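Local coordinates for protein xyloglucan-specific endo-beta-1,4-glucanase BoGH5A (Bacteroides ovatus, PDB 3ZMR) that cleaves the beta-1,4-glucan backbone of xyloglucan internally, with retention of the beta configuration, releasing xyloglucan oligosaccharides, at residues A[223-228]-A[261-266]; A[283-288]-A[304-309]; A[398-403]-A[414-419]; A[443-448]-A[457-462]. All coordinates share one frame; numbering follows the deposited sequence.

Interaction 1 (A[223-228]-A[261-266]); sequences NHPVDA and NEVNND. With BGC (beta-D-glucopyranose), chain C; GLC (alpha-D-glucopyranose), chain L.
Asn223 meets Asn264 and Asp266 through three hydrogen bonds that use its backbone carbonyl and both ends of its amide. Backbone N of Asp266 gives a nearly straight bond to Asn223 O (3.0 Å, 168°). Backbone N of Asn264 reaches Asn223 OD1 at 3.1 Å from above the carbonyl plane. In return, Asn223 ND2 donates within its own amide plane to Asp266 OD2 (3.0 Å), which it meets from above the carboxylate, the two planes standing 75° apart. With CG beside the backbone N (chi1 -69°), the Asn223 amide reaches into the loop 261-266. Two waters extend the polar join: one takes a bond from Asn223 ND2 and donates to Glu262 O at 2.6 Å, the other bridges His224 ND1 and Asn265 OD1, an oxygen that also accepts from Asp267 N. Apolar contact is lighter. Pro225, centre of an inverse gamma turn, lays CD against Asn265 CB at 3.8 Å and brings CB near Val263 CG1. At the sugar end, Asn261 ND2 donates to O2 of the bound glucose, modelled as both anomers (2.8 Å to that of beta-D-glucopyranose), while Glu262, probably the proton donor, is hydrogen-bonded to His336. Asn223 thus ties the loop after barrel strand 255-258 to the one before helix 227-248, gripping the chain just beyond substrate-binding Asn261 and Glu262 and probably helping to fix its course.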
# COMPACT_ATOMS: atom_id res chain seq x y z
N ASN A 223 8.33 11.46 -0.22
CA ASN A 223 9.29 10.79 -1.10
C ASN A 223 10.74 11.00 -0.72
O ASN A 223 11.59 11.40 -1.54
CB ASN A 223 9.05 11.19 -2.56
CG ASN A 223 7.75 10.63 -3.10
OD1 ASN A 223 7.20 9.65 -2.58
ND2 ASN A 223 7.22 11.26 -4.15
N HIS A 224 11.02 10.72 0.55
CA HIS A 224 12.37 10.77 1.11
C HIS A 224 12.60 9.63 2.07
O HIS A 224 12.77 9.84 3.29
CB HIS A 224 12.65 12.11 1.77
CG HIS A 224 12.36 13.26 0.87
ND1 HIS A 224 13.25 13.67 -0.10
CD2 HIS A 224 11.25 14.02 0.71
CE1 HIS A 224 12.71 14.67 -0.79
NE2 HIS A 224 11.50 14.90 -0.32
N PRO A 225 12.65 8.40 1.54
CA PRO A 225 12.69 7.20 2.40
C PRO A 225 14.14 6.91 2.82
O PRO A 225 14.73 5.94 2.38
CB PRO A 225 12.13 6.11 1.49
CG PRO A 225 12.55 6.53 0.13
CD PRO A 225 12.47 8.04 0.13
N VAL A 226 14.67 7.80 3.65
CA VAL A 226 16.04 7.73 4.14
C VAL A 226 16.04 8.05 5.63
O VAL A 226 15.16 8.77 6.13
CB VAL A 226 16.99 8.70 3.38
CG1 VAL A 226 17.09 8.32 1.89
CG2 VAL A 226 16.57 10.14 3.53
N ASP A 227 17.01 7.50 6.33
CA ASP A 227 17.10 7.66 7.78
C ASP A 227 17.17 9.12 8.20
O ASP A 227 16.64 9.47 9.24
CB ASP A 227 18.28 6.88 8.34
CG ASP A 227 18.05 5.37 8.34
OD1 ASP A 227 16.97 4.89 8.74
OD2 ASP A 227 18.99 4.66 7.97
N ALA A 228 17.79 9.98 7.38
CA ALA A 228 17.92 11.41 7.73
C ALA A 228 16.57 12.13 7.80
O ALA A 228 16.44 13.14 8.47
CB ALA A 228 18.86 12.11 6.75
N ASN A 261 0.64 6.50 -1.19
CA ASN A 261 0.47 6.24 -2.61
C ASN A 261 1.76 5.60 -3.16
O ASN A 261 2.05 4.45 -2.80
CB ASN A 261 0.06 7.52 -3.33
CG ASN A 261 -0.30 7.28 -4.78
OD1 ASN A 261 -1.01 6.33 -5.09
ND2 ASN A 261 0.17 8.15 -5.67
N GLU A 262 2.53 6.33 -3.98
CA GLU A 262 3.72 5.80 -4.67
C GLU A 262 4.99 6.38 -4.05
O GLU A 262 5.52 7.39 -4.53
CB GLU A 262 3.67 6.06 -6.19
CG GLU A 262 2.51 5.40 -6.91
CD GLU A 262 2.50 5.65 -8.40
OE1 GLU A 262 3.37 6.45 -8.87
OE2 GLU A 262 1.59 5.07 -9.07
N VAL A 263 5.47 5.78 -2.97
CA VAL A 263 6.64 6.29 -2.24
C VAL A 263 7.87 5.96 -3.10
O VAL A 263 8.05 4.84 -3.56
CB VAL A 263 6.76 5.68 -0.83
CG1 VAL A 263 8.09 6.11 -0.18
CG2 VAL A 263 5.56 6.12 -0.01
N ASN A 264 8.69 6.99 -3.29
CA ASN A 264 9.88 6.99 -4.14
C ASN A 264 10.94 7.83 -3.44
O ASN A 264 10.62 8.59 -2.56
CB ASN A 264 9.51 7.70 -5.49
CG ASN A 264 10.62 7.73 -6.50
OD1 ASN A 264 11.05 8.81 -6.93
ND2 ASN A 264 11.07 6.56 -6.91
N ASN A 265 12.21 7.68 -3.82
CA ASN A 265 13.22 8.64 -3.42
C ASN A 265 13.39 9.75 -4.48
O ASN A 265 14.11 9.58 -5.45
CB ASN A 265 14.54 7.97 -3.11
CG ASN A 265 15.53 8.94 -2.52
OD1 ASN A 265 15.22 10.14 -2.38
ND2 ASN A 265 16.71 8.45 -2.16
N ASP A 266 12.74 10.89 -4.25
CA ASP A 266 12.73 11.99 -5.22
C ASP A 266 14.08 12.67 -5.42
O ASP A 266 14.23 13.41 -6.39
CB ASP A 266 11.64 13.01 -4.84
CG ASP A 266 10.22 12.60 -5.37
OD1 ASP A 266 10.09 11.56 -6.08
OD2 ASP A 266 9.24 13.32 -5.07
C2 BGC C . -0.17 8.02 -9.47
C3 BGC C . -1.23 8.86 -10.20
C4 BGC C . -0.83 9.18 -11.64
C5 BGC C . -0.48 7.83 -12.26
C6 BGC C . -0.13 7.98 -13.73
C1 BGC C . 0.41 6.82 -10.23
O2 BGC C . -0.72 7.56 -8.24
O3 BGC C . -1.45 10.08 -9.47
O4 BGC C . -1.89 9.92 -12.31
O5 BGC C . 0.63 7.21 -11.59
O6 BGC C . 0.82 9.05 -13.83
C1 GLC L . 0.03 6.89 -10.53
C2 GLC L . -0.33 8.06 -9.61
C3 GLC L . -1.38 8.98 -10.24
C4 GLC L . -0.85 9.38 -11.63
C5 GLC L . -0.39 8.14 -12.41
C6 GLC L . 0.12 8.45 -13.82
O2 GLC L . -0.73 7.55 -8.37
O3 GLC L . -1.69 10.10 -9.39
O4 GLC L . -1.93 9.99 -12.28
O5 GLC L . 0.59 7.44 -11.69
O6 GLC L . -0.99 8.37 -14.69
O HOH W 1 5.31 9.63 -5.93
O HOH W 2 15.37 11.78 -0.13

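Interaction 2 (A[283-288]-A[304-309]); sequences GFNQVF and LIVQAY
Leu304, at the start of the strand, lays its CB against the Phe288 ring, 4.0 Å from CE2, and its CD2 near CZ. Strand 304-307 belongs to the eight-stranded parallel barrel, and helix 283-288 runs back almost antiparallel outside it, the axes 164° apart and 8.3 Å at closest approach. At Ile305 the side chain points away from the helix, and the backbone O makes the contact, 3.6 Å from Phe288 CE2. Val306 turns back toward the helix: its CG1 sits at the edge of the Phe288 ring, close to the ring plane and 3.9 Å from CD2, while its CB packs against Asn285 CG. Phe288 has CG anti to its backbone N (chi1 160°), which carries the ring down to the strand; Trp241 meets the same ring. Gln307 receives the polar grip. Asn285 ND2 donates to Gln307 O in a nearly straight bond of 2.9 Å (171°), the acceptor lying in the amide plane, and Gln307 N returns a weak, long bond to Asn285 OD1. A water donates to both Asn285 OD1 and Gln307 OE1, whose side-chain amides are nearly perpendicular; Gln307 OE1 is also bonded to Thr260, and NE2 to Glu334. The strong bond at ND2, the weak one at OD1 and the water thus supply partners for the buried Asn285 amide, fixing helix against strand beside the apolar Phe288 contact, as suits the outer layer of a TIM barrel.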
# COMPACT_ATOMS: atom_id res chain seq x y z
N GLY A 283 8.63 0.99 6.79
CA GLY A 283 8.35 1.67 8.03
C GLY A 283 7.15 2.61 7.98
O GLY A 283 6.39 2.71 8.95
N PHE A 284 6.98 3.33 6.88
CA PHE A 284 5.80 4.21 6.70
C PHE A 284 4.51 3.40 6.79
O PHE A 284 3.51 3.84 7.38
CB PHE A 284 5.84 4.96 5.35
CG PHE A 284 7.01 5.94 5.19
CD1 PHE A 284 7.60 6.59 6.27
CD2 PHE A 284 7.52 6.21 3.93
CE1 PHE A 284 8.68 7.47 6.08
CE2 PHE A 284 8.56 7.10 3.72
CZ PHE A 284 9.14 7.74 4.79
N ASN A 285 4.50 2.23 6.16
CA ASN A 285 3.34 1.34 6.24
C ASN A 285 3.03 0.96 7.68
O ASN A 285 1.89 0.97 8.10
CB ASN A 285 3.52 0.07 5.40
CG ASN A 285 3.51 0.31 3.90
OD1 ASN A 285 2.97 1.30 3.41
ND2 ASN A 285 4.10 -0.62 3.17
N GLN A 286 4.07 0.67 8.44
CA GLN A 286 3.92 0.35 9.86
C GLN A 286 3.38 1.54 10.69
O GLN A 286 2.50 1.35 11.54
CB GLN A 286 5.23 -0.18 10.45
CG GLN A 286 5.01 -0.69 11.88
CD GLN A 286 4.26 -2.01 11.90
OE1 GLN A 286 4.77 -3.03 11.45
NE2 GLN A 286 3.02 -1.97 12.39
N VAL A 287 3.90 2.73 10.44
CA VAL A 287 3.41 3.94 11.08
C VAL A 287 1.90 4.09 10.85
O VAL A 287 1.12 4.38 11.77
CB VAL A 287 4.14 5.21 10.63
CG1 VAL A 287 3.48 6.46 11.19
CG2 VAL A 287 5.60 5.16 11.07
N PHE A 288 1.48 3.94 9.60
CA PHE A 288 0.08 4.06 9.25
C PHE A 288 -0.77 3.04 10.02
O PHE A 288 -1.77 3.38 10.61
CB PHE A 288 -0.05 3.89 7.74
CG PHE A 288 -1.44 3.52 7.26
CD1 PHE A 288 -2.54 4.37 7.39
CD2 PHE A 288 -1.65 2.27 6.67
CE1 PHE A 288 -3.80 3.98 6.94
CE2 PHE A 288 -2.89 1.90 6.20
CZ PHE A 288 -3.96 2.75 6.33
N LEU A 304 -7.22 -2.44 6.18
CA LEU A 304 -6.21 -1.43 5.82
C LEU A 304 -5.41 -1.90 4.62
O LEU A 304 -5.16 -3.09 4.44
CB LEU A 304 -5.29 -1.14 7.01
CG LEU A 304 -5.96 -0.74 8.33
CD1 LEU A 304 -4.91 -0.45 9.38
CD2 LEU A 304 -6.90 0.44 8.17
N ILE A 305 -4.92 -0.93 3.85
CA ILE A 305 -4.24 -1.19 2.60
C ILE A 305 -2.87 -0.51 2.65
O ILE A 305 -2.79 0.72 2.85
CB ILE A 305 -5.02 -0.66 1.40
CG1 ILE A 305 -6.44 -1.19 1.35
CG2 ILE A 305 -4.27 -0.95 0.10
CD1 ILE A 305 -7.36 -0.36 0.49
N VAL A 306 -1.80 -1.30 2.51
CA VAL A 306 -0.45 -0.82 2.55
C VAL A 306 0.22 -1.05 1.20
O VAL A 306 -0.19 -1.93 0.43
CB VAL A 306 0.35 -1.46 3.73
CG1 VAL A 306 -0.23 -0.99 5.07
CG2 VAL A 306 0.43 -2.98 3.61
N GLN A 307 1.23 -0.22 0.89
CA GLN A 307 1.74 -0.15 -0.47
C GLN A 307 3.13 -0.74 -0.64
O GLN A 307 4.00 -0.63 0.25
CB GLN A 307 1.81 1.31 -0.91
CG GLN A 307 0.46 1.98 -1.09
CD GLN A 307 -0.32 2.07 0.20
OE1 GLN A 307 0.19 2.54 1.25
NE2 GLN A 307 -1.57 1.65 0.15
N ALA A 308 3.33 -1.37 -1.78
CA ALA A 308 4.69 -1.72 -2.22
C ALA A 308 5.49 -0.44 -2.53
O ALA A 308 4.91 0.63 -2.74
CB ALA A 308 4.62 -2.59 -3.45
N TYR A 309 6.81 -0.58 -2.52
CA TYR A 309 7.70 0.52 -2.86
C TYR A 309 7.36 0.96 -4.30
O TYR A 309 7.31 0.13 -5.19
CB TYR A 309 9.16 0.09 -2.73
CG TYR A 309 10.12 1.27 -2.76
CD1 TYR A 309 10.55 1.81 -3.97
CD2 TYR A 309 10.59 1.84 -1.58
CE1 TYR A 309 11.40 2.90 -4.00
CE2 TYR A 309 11.48 2.92 -1.61
CZ TYR A 309 11.86 3.45 -2.82
OH TYR A 309 12.73 4.52 -2.80
O HOH W 3 0.48 2.44 4.04

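Interaction 3 (A[398-403]-A[414-419]); sequences PTLRDQ and KSRNDY
The Arg416 guanidinium has Leu400 CB over one face, 3.7 Å above the plane and offset toward its rim, while at its edge lie the carbonyl oxygens of Pro398 and Thr399. Leu400 crosses the arginine at about a right angle, bringing its CD1 near NH1. The Tyr419 ring comes obliquely to Pro398, CD2 lying 4.1 Å from the proline CD, the two side chains sliding past each other in opposite directions. Its hydroxyl is hydrogen-bonded to Asp339 O, and its ring meets Trp356 edge-to-face. The edge bonds differ in kind. Arg416 NH2 donates to Pro398 O at 2.9 Å (163°), the oxygen lying in the guanidinium plane. Arg416 NE bonds to Thr399 O, also at 2.9 Å, but stands above that carbonyl plane and makes a more bent bond (140°); its second approach, to Pro398 O, is weak. A bend at chi3 (70°) turns the NE and NH2 edge toward the two carbonyls. The aliphatic part of the arginine is used as well, CB packing 3.9 Å from Pro398 CG. Arg416 NH1 is hydrogen-bonded to Ser458, so each guanidinium nitrogen has an acceptor. A single buried arginine of helix 406-429 thus binds two successive carbonyls of the loop that follows strand 391-396; its positive charge, met here by neutral oxygens, probably strengthens these bonds and helps hold that loop to the barrel's outer helix.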
# COMPACT_ATOMS: atom_id res chain seq x y z
N PRO A 398 -5.01 2.77 -19.74
CA PRO A 398 -4.34 3.58 -20.74
C PRO A 398 -5.02 4.92 -20.99
O PRO A 398 -6.26 5.03 -20.95
CB PRO A 398 -4.45 2.70 -21.99
CG PRO A 398 -5.79 2.05 -21.83
CD PRO A 398 -6.01 1.86 -20.37
N THR A 399 -4.21 5.93 -21.31
CA THR A 399 -4.80 7.20 -21.77
C THR A 399 -5.52 7.00 -23.11
O THR A 399 -5.33 5.99 -23.80
CB THR A 399 -3.74 8.30 -21.86
OG1 THR A 399 -4.39 9.58 -22.03
CG2 THR A 399 -2.77 8.01 -23.02
N LEU A 400 -6.34 7.98 -23.47
CA LEU A 400 -6.99 7.99 -24.77
C LEU A 400 -6.44 9.17 -25.56
O LEU A 400 -6.62 10.33 -25.20
CB LEU A 400 -8.52 8.01 -24.64
CG LEU A 400 -9.34 7.63 -25.88
CD1 LEU A 400 -10.79 7.30 -25.50
CD2 LEU A 400 -9.27 8.74 -26.94
N ARG A 401 -5.73 8.83 -26.63
CA ARG A 401 -5.00 9.78 -27.46
C ARG A 401 -5.91 10.32 -28.58
O ARG A 401 -5.90 9.87 -29.73
CB ARG A 401 -3.71 9.13 -27.99
CG ARG A 401 -2.83 8.57 -26.87
CD ARG A 401 -1.49 8.09 -27.37
NE ARG A 401 -0.81 7.32 -26.32
CZ ARG A 401 -0.02 7.84 -25.39
NH1 ARG A 401 0.25 9.15 -25.34
NH2 ARG A 401 0.50 7.02 -24.48
N ASP A 402 -6.73 11.28 -28.17
CA ASP A 402 -7.85 11.78 -28.98
C ASP A 402 -7.43 12.68 -30.13
O ASP A 402 -8.28 13.05 -30.94
CB ASP A 402 -8.94 12.46 -28.12
CG ASP A 402 -8.51 13.79 -27.52
OD1 ASP A 402 -7.32 14.02 -27.25
OD2 ASP A 402 -9.40 14.60 -27.20
N GLN A 403 -6.15 12.97 -30.21
CA GLN A 403 -5.57 13.71 -31.33
C GLN A 403 -5.30 12.88 -32.55
O GLN A 403 -5.07 13.44 -33.64
CB GLN A 403 -4.28 14.44 -30.91
CG GLN A 403 -3.00 13.59 -30.91
CD GLN A 403 -2.82 12.72 -29.66
OE1 GLN A 403 -3.74 12.56 -28.84
NE2 GLN A 403 -1.64 12.16 -29.51
N LYS A 414 -9.30 0.42 -30.27
CA LYS A 414 -9.39 -1.04 -30.12
C LYS A 414 -8.32 -1.56 -29.17
O LYS A 414 -8.61 -2.37 -28.28
CB LYS A 414 -9.29 -1.76 -31.48
CG LYS A 414 -9.32 -3.29 -31.37
CD LYS A 414 -9.26 -4.01 -32.71
CE LYS A 414 -9.77 -5.44 -32.58
NZ LYS A 414 -8.91 -6.25 -31.69
N SER A 415 -7.10 -1.08 -29.34
CA SER A 415 -5.97 -1.51 -28.54
C SER A 415 -6.25 -1.21 -27.06
O SER A 415 -5.92 -2.02 -26.21
CB SER A 415 -4.71 -0.75 -28.97
OG SER A 415 -4.18 -1.28 -30.18
N ARG A 416 -6.75 -0.02 -26.77
CA ARG A 416 -7.06 0.34 -25.36
C ARG A 416 -8.00 -0.68 -24.77
O ARG A 416 -7.83 -1.17 -23.63
CB ARG A 416 -7.71 1.71 -25.19
CG ARG A 416 -6.84 2.87 -25.62
CD ARG A 416 -7.62 4.15 -25.40
NE ARG A 416 -7.79 4.46 -23.97
CZ ARG A 416 -8.92 4.27 -23.27
NH1 ARG A 416 -10.04 3.81 -23.84
NH2 ARG A 416 -8.90 4.54 -21.96
N ASN A 417 -9.07 -0.99 -25.49
CA ASN A 417 -10.08 -1.92 -24.97
C ASN A 417 -9.60 -3.37 -24.88
O ASN A 417 -9.92 -4.08 -23.92
CB ASN A 417 -11.39 -1.75 -25.74
CG ASN A 417 -12.02 -0.41 -25.46
OD1 ASN A 417 -11.88 0.14 -24.35
ND2 ASN A 417 -12.69 0.14 -26.46
N ASP A 418 -8.76 -3.79 -25.81
CA ASP A 418 -8.13 -5.12 -25.77
C ASP A 418 -7.24 -5.19 -24.51
O ASP A 418 -7.24 -6.19 -23.78
CB ASP A 418 -7.29 -5.38 -27.04
CG ASP A 418 -8.14 -5.61 -28.27
OD1 ASP A 418 -9.39 -5.80 -28.16
OD2 ASP A 418 -7.52 -5.61 -29.36
N TYR A 419 -6.47 -4.13 -24.28
CA TYR A 419 -5.54 -4.04 -23.16
C TYR A 419 -6.30 -4.07 -21.80
O TYR A 419 -5.97 -4.83 -20.90
CB TYR A 419 -4.70 -2.74 -23.25
CG TYR A 419 -3.81 -2.51 -22.06
CD1 TYR A 419 -2.55 -3.07 -21.99
CD2 TYR A 419 -4.24 -1.74 -20.99
CE1 TYR A 419 -1.74 -2.90 -20.90
CE2 TYR A 419 -3.42 -1.51 -19.90
CZ TYR A 419 -2.16 -2.09 -19.86
OH TYR A 419 -1.35 -1.93 -18.73

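Interaction 4 (A[443-448]-A[457-462]); sequences EKLFDR and ASIAAI
Leu445 and Ile462 reach toward each other tip to tip, CD1 to CD1 at 3.9 Å, while Leu445 and Ile459 cross obliquely, with Leu445 CB 4.0 Å from Ile459 CG1. The two branches of the leucine divide the work: CD1 faces Ile462, and CD2 packs 3.9 Å from Ser458 CB. Leu445 has CG anti to its carbonyl carbon (chi1 -58°) and an extended second torsion, which spreads these methyls over the helix surface formed by Ser458, Ile459 and Ile462. Ile459 likewise holds CG1 beside its own backbone N, sending CD1 out to the loop. That methyl lies 3.6 Å from Leu445 O and 4.0 Å from Phe446 CZ, approaching the ring obliquely, with the two side chains at about a right angle. Phe446 meets the helix through the far end of its ring, CZ and CE1. No hydrogen bond joins the two segments, so the contact rests on dispersion and shape; the Ser458 hydroxyl turns elsewhere, to Asn417. Loop residue Leu445 is itself held by its backbone N on Asp438 and by backbone bonds to His454 and Asn455. Around the contact, Leu445 and Ile462 both touch Tyr436 of barrel strand 433-436, and Ile462 reaches Ile420, so helix 456-471 lies against the loop after the last strand and against helix 406-429, while the loop's Phe446 packs on Leu159 and Ile163 of helix 157-165.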
# COMPACT_ATOMS: atom_id res chain seq x y z
N GLU A 443 -9.54 9.65 -20.85
CA GLU A 443 -9.59 8.26 -20.37
C GLU A 443 -10.80 7.97 -19.46
O GLU A 443 -11.00 6.83 -19.02
CB GLU A 443 -8.31 7.92 -19.61
CG GLU A 443 -8.25 8.45 -18.17
CD GLU A 443 -8.45 9.96 -18.07
OE1 GLU A 443 -7.79 10.72 -18.83
OE2 GLU A 443 -9.27 10.38 -17.23
N LYS A 444 -11.64 8.97 -19.19
CA LYS A 444 -12.68 8.81 -18.19
C LYS A 444 -13.77 7.80 -18.64
O LYS A 444 -14.03 7.63 -19.85
CB LYS A 444 -13.29 10.16 -17.83
CG LYS A 444 -14.27 10.70 -18.86
CD LYS A 444 -14.58 12.18 -18.63
CE LYS A 444 -15.64 12.65 -19.62
NZ LYS A 444 -15.91 14.10 -19.49
N LEU A 445 -14.40 7.14 -17.65
CA LEU A 445 -15.48 6.22 -17.96
C LEU A 445 -16.86 6.86 -17.87
O LEU A 445 -17.80 6.41 -18.51
CB LEU A 445 -15.43 5.00 -17.07
CG LEU A 445 -14.15 4.19 -17.13
CD1 LEU A 445 -14.28 3.04 -16.14
CD2 LEU A 445 -13.84 3.67 -18.55
N PHE A 446 -16.93 7.93 -17.07
CA PHE A 446 -18.21 8.59 -16.76
C PHE A 446 -18.11 10.11 -16.94
O PHE A 446 -17.05 10.70 -16.82
CB PHE A 446 -18.64 8.32 -15.29
CG PHE A 446 -18.83 6.88 -15.00
CD1 PHE A 446 -20.03 6.25 -15.27
CD2 PHE A 446 -17.78 6.12 -14.50
CE1 PHE A 446 -20.18 4.89 -15.06
CE2 PHE A 446 -17.93 4.76 -14.30
CZ PHE A 446 -19.11 4.14 -14.61
N ASP A 447 -19.25 10.72 -17.23
CA ASP A 447 -19.40 12.16 -17.10
C ASP A 447 -19.42 12.49 -15.60
O ASP A 447 -20.28 12.00 -14.86
CB ASP A 447 -20.69 12.65 -17.72
CG ASP A 447 -20.70 14.12 -17.87
OD1 ASP A 447 -20.84 14.82 -16.86
OD2 ASP A 447 -20.52 14.60 -18.98
N ARG A 448 -18.45 13.29 -15.14
CA ARG A 448 -18.38 13.61 -13.69
C ARG A 448 -19.58 14.39 -13.16
O ARG A 448 -19.95 14.29 -11.99
CB ARG A 448 -17.10 14.35 -13.36
CG ARG A 448 -15.81 13.56 -13.50
CD ARG A 448 -15.79 12.30 -12.63
NE ARG A 448 -14.48 11.69 -12.62
CZ ARG A 448 -13.46 12.11 -11.90
NH1 ARG A 448 -13.58 13.11 -11.03
NH2 ARG A 448 -12.30 11.49 -12.02
N ALA A 457 -17.83 1.63 -24.42
CA ALA A 457 -17.00 0.55 -24.97
C ALA A 457 -15.91 0.11 -23.97
O ALA A 457 -15.65 -1.07 -23.81
CB ALA A 457 -16.37 0.96 -26.32
N SER A 458 -15.30 1.07 -23.30
CA SER A 458 -14.27 0.75 -22.30
C SER A 458 -14.87 0.16 -21.00
O SER A 458 -14.28 -0.76 -20.43
CB SER A 458 -13.42 1.96 -22.00
OG SER A 458 -12.71 2.39 -23.14
N ILE A 459 -16.03 0.66 -20.58
CA ILE A 459 -16.76 0.02 -19.47
C ILE A 459 -17.04 -1.43 -19.85
O ILE A 459 -16.83 -2.37 -19.04
CB ILE A 459 -18.06 0.75 -19.11
CG1 ILE A 459 -17.75 2.16 -18.58
CG2 ILE A 459 -18.85 -0.07 -18.09
CD1 ILE A 459 -18.96 3.05 -18.46
N ALA A 460 -17.53 -1.65 -21.07
CA ALA A 460 -17.84 -3.01 -21.54
C ALA A 460 -16.59 -3.90 -21.57
O ALA A 460 -16.68 -5.11 -21.28
CB ALA A 460 -18.51 -2.98 -22.90
N ALA A 461 -15.42 -3.34 -21.90
CA ALA A 461 -14.17 -4.10 -21.90
C ALA A 461 -13.83 -4.62 -20.49
O ALA A 461 -13.40 -5.75 -20.29
CB ALA A 461 -13.03 -3.25 -22.43
N ILE A 462 -14.02 -3.75 -19.50
CA ILE A 462 -13.80 -4.12 -18.11
C ILE A 462 -14.79 -5.24 -17.73
O ILE A 462 -14.38 -6.26 -17.14
CB ILE A 462 -13.95 -2.92 -17.15
CG1 ILE A 462 -12.86 -1.90 -17.40
CG2 ILE A 462 -13.95 -3.37 -15.69
CD1 ILE A 462 -13.07 -0.58 -16.69

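All four contacts belong to the beta/alpha barrel and fall into two touching pairs. Interactions 1 and 2 have centres 12 Å apart: the Tyr309 hydroxyl OH packs 3.5 Å from Pro225 CG, and Gln307 CG lies 3.4 Å from Asn261 O, so interaction 2 packs against the loop that carries Asn261. Interactions 3 and 4, 11 Å apart between centres, are joined through Ser458 of interaction 4, whose OG lies 2.7 Å from Asn417 OD1. Centres of one pair lie about 30 to 33 Å from those of the other. Interaction 1 carries Glu262, whose side chain is about 4 Å from that of the probable nucleophile Glu395; Pro398, in interaction 3, is about 7 Å from substrate-binding Trp437, side chain to side chain.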